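Local atomic coordinates of sporozoite surface protein 2 (Plasmodium vivax, PDB entry 4HQO), a protein that serves as the sporozoite surface adhesion receptor for gliding motility of the malaria parasite, carrying a metal-binding von Willebrand factor A domain and a thrombospondin repeat. Residues A158-G163 against V196-P201. The protein carries 4 engineered substitutions. Residues are numbered along the deposited sequence; the frame is centred on the assembly and turned at random.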
loop_
_atom_site.group_PDB
_atom_site.type_symbol
_atom_site.label_atom_id
_atom_site.label_comp_id
_atom_site.label_asym_id
_atom_site.label_seq_id
_atom_site.Cartn_x
_atom_site.Cartn_y
_atom_site.Cartn_z
ATOM N N ALA A 158 3.542 -9.907 -7.910
ATOM C CA ALA A 158 3.727 -10.115 -9.331
ATOM C C ALA A 158 5.195 -10.430 -9.551
ATOM O O ALA A 158 6.074 -9.803 -8.944
ATOM C CB ALA A 158 3.308 -8.876 -10.122
ATOM N N VAL A 159 5.464 -11.418 -10.397
ATOM C CA VAL A 159 6.844 -11.790 -10.690
ATOM C C VAL A 159 7.199 -11.425 -12.126
ATOM O O VAL A 159 6.444 -11.727 -13.054
ATOM C CB VAL A 159 7.108 -13.301 -10.442
ATOM C CG1 VAL A 159 8.591 -13.628 -10.647
ATOM C CG2 VAL A 159 6.668 -13.694 -9.030
ATOM N N ILE A 160 8.340 -10.758 -12.300
ATOM C CA ILE A 160 8.856 -10.435 -13.634
ATOM C C ILE A 160 10.163 -11.186 -13.855
ATOM O O ILE A 160 11.114 -11.037 -13.089
ATOM C CB ILE A 160 9.125 -8.929 -13.799
ATOM C CG1 ILE A 160 7.882 -8.119 -13.436
ATOM C CG2 ILE A 160 9.557 -8.613 -15.244
ATOM C CD1 ILE A 160 6.699 -8.444 -14.277
ATOM N N GLY A 161 10.206 -12.011 -14.887
ATOM C CA GLY A 161 11.408 -12.775 -15.163
ATOM C C GLY A 161 12.478 -11.931 -15.831
ATOM O O GLY A 161 12.223 -11.301 -16.851
ATOM N N ILE A 162 13.666 -11.891 -15.236
ATOM C CA ILE A 162 14.824 -11.248 -15.855
ATOM C C ILE A 162 16.020 -12.181 -15.757
ATOM O O ILE A 162 15.990 -13.160 -15.013
ATOM C CB ILE A 162 15.209 -9.922 -15.157
ATOM C CG1 ILE A 162 15.438 -10.150 -13.659
ATOM C CG2 ILE A 162 14.165 -8.837 -15.418
ATOM C CD1 ILE A 162 16.218 -9.019 -12.972
ATOM N N GLY A 163 17.080 -11.875 -16.495
ATOM C CA GLY A 163 18.310 -12.639 -16.397
ATOM C C GLY A 163 18.550 -13.520 -17.598
ATOM O O GLY A 163 17.612 -13.867 -18.327
ATOM N N VAL A 196 3.961 -4.099 -17.636
ATOM C CA VAL A 196 3.060 -3.002 -17.289
ATOM C C VAL A 196 1.601 -3.447 -17.354
ATOM O O VAL A 196 0.808 -3.142 -16.460
ATOM C CB VAL A 196 3.304 -1.765 -18.187
ATOM C CG1 VAL A 196 2.091 -0.830 -18.191
ATOM C CG2 VAL A 196 4.552 -1.039 -17.723
ATOM N N ALA A 197 1.261 -4.182 -18.407
ATOM C CA ALA A 197 -0.080 -4.722 -18.565
ATOM C C ALA A 197 -0.393 -5.759 -17.479
ATOM O O ALA A 197 -1.544 -5.922 -17.090
ATOM C CB ALA A 197 -0.255 -5.313 -19.958
ATOM N N LEU A 198 0.631 -6.451 -16.986
ATOM C CA LEU A 198 0.445 -7.427 -15.912
ATOM C C LEU A 198 0.069 -6.728 -14.610
ATOM O O LEU A 198 -0.833 -7.163 -13.895
ATOM C CB LEU A 198 1.723 -8.238 -15.685
ATOM C CG LEU A 198 1.583 -9.410 -14.709
ATOM C CD1 LEU A 198 0.898 -10.557 -15.405
ATOM C CD2 LEU A 198 2.941 -9.842 -14.154
ATOM N N ILE A 199 0.785 -5.647 -14.320
ATOM C CA ILE A 199 0.618 -4.844 -13.106
ATOM C C ILE A 199 -0.721 -4.095 -13.074
ATOM O O ILE A 199 -1.292 -3.860 -12.009
ATOM C CB ILE A 199 1.795 -3.841 -12.989
ATOM C CG1 ILE A 199 3.100 -4.607 -12.783
ATOM C CG2 ILE A 199 1.605 -2.835 -11.866
ATOM C CD1 ILE A 199 2.947 -5.792 -11.869
ATOM N N LYS A 200 -1.225 -3.747 -14.250
ATOM C CA LYS A 200 -2.377 -2.838 -14.357
ATOM C C LYS A 200 -3.615 -3.236 -13.535
ATOM O O LYS A 200 -4.125 -2.412 -12.774
ATOM C CB LYS A 200 -2.727 -2.570 -15.830
ATOM C CG LYS A 200 -3.862 -1.584 -16.045
ATOM C CD LYS A 200 -4.054 -1.290 -17.525
ATOM C CE LYS A 200 -5.050 -0.161 -17.750
ATOM N NZ LYS A 200 -5.132 0.204 -19.188
ATOM N N PRO A 201 -4.093 -4.493 -13.663
ATOM C CA PRO A 201 -5.284 -4.876 -12.889
ATOM C C PRO A 201 -5.055 -4.839 -11.379
ATOM O O PRO A 201 -6.018 -4.726 -10.625
ATOM C CB PRO A 201 -5.544 -6.323 -13.326
ATOM C CG PRO A 201 -4.822 -6.475 -14.620
ATOM C CD PRO A 201 -3.622 -5.602 -14.511
#
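A158 and I160 meet L198 and I199 where helix 192-203 packs on one face of the central sheet of the von Willebrand factor A domain, an alpha/beta fold of the Rossmann type. The axes of 158-161 and 196-201 are antiparallel (178°) and approach to 9.6 Å, as expected of a helix that follows edge strand 187-188 and runs back antiparallel to the parallel strands. The closest touch is between methyls: A158 CB meets I199 CD1 at 3.6 Å. With so small a residue on the strand, the isoleucine tip can come right up to it. I199 places CG1 beside its backbone N and anti to the carbonyl carbon (chi1 -65°), and chi2, at -39° short of a staggered value, then turns CD1 onto A158 although the CB itself does not point straight at the strand. L198 works from one residue earlier, and one branch, CD2, does all the touching. This methyl lies 4.0 Å from I160 CD1, where the two side chains run alongside one another, pointing opposite ways, and 4.2 Å from A158 CB. No hydrogen bond joins the two segments; the contact is apolar and largely buried.

The strand is held from both flanks: backbone hydrogen bonds join A158 and I160 to strand 126-133, and V159 to F186 and S188. Alternation sends V159 to the other face, onto I174 and A175 of helix 168-175, while I160 also rests on I130 and on M43 of helix 33-49. I199 reaches I130 too and L198 touches S188, so the helix spans three successive strands. The bound magnesium ion is remote, about 13 Å from the V159 side chain. Even the V159 backbone takes a small part, its carbonyl O lying 4.1 Å from L198 CD2.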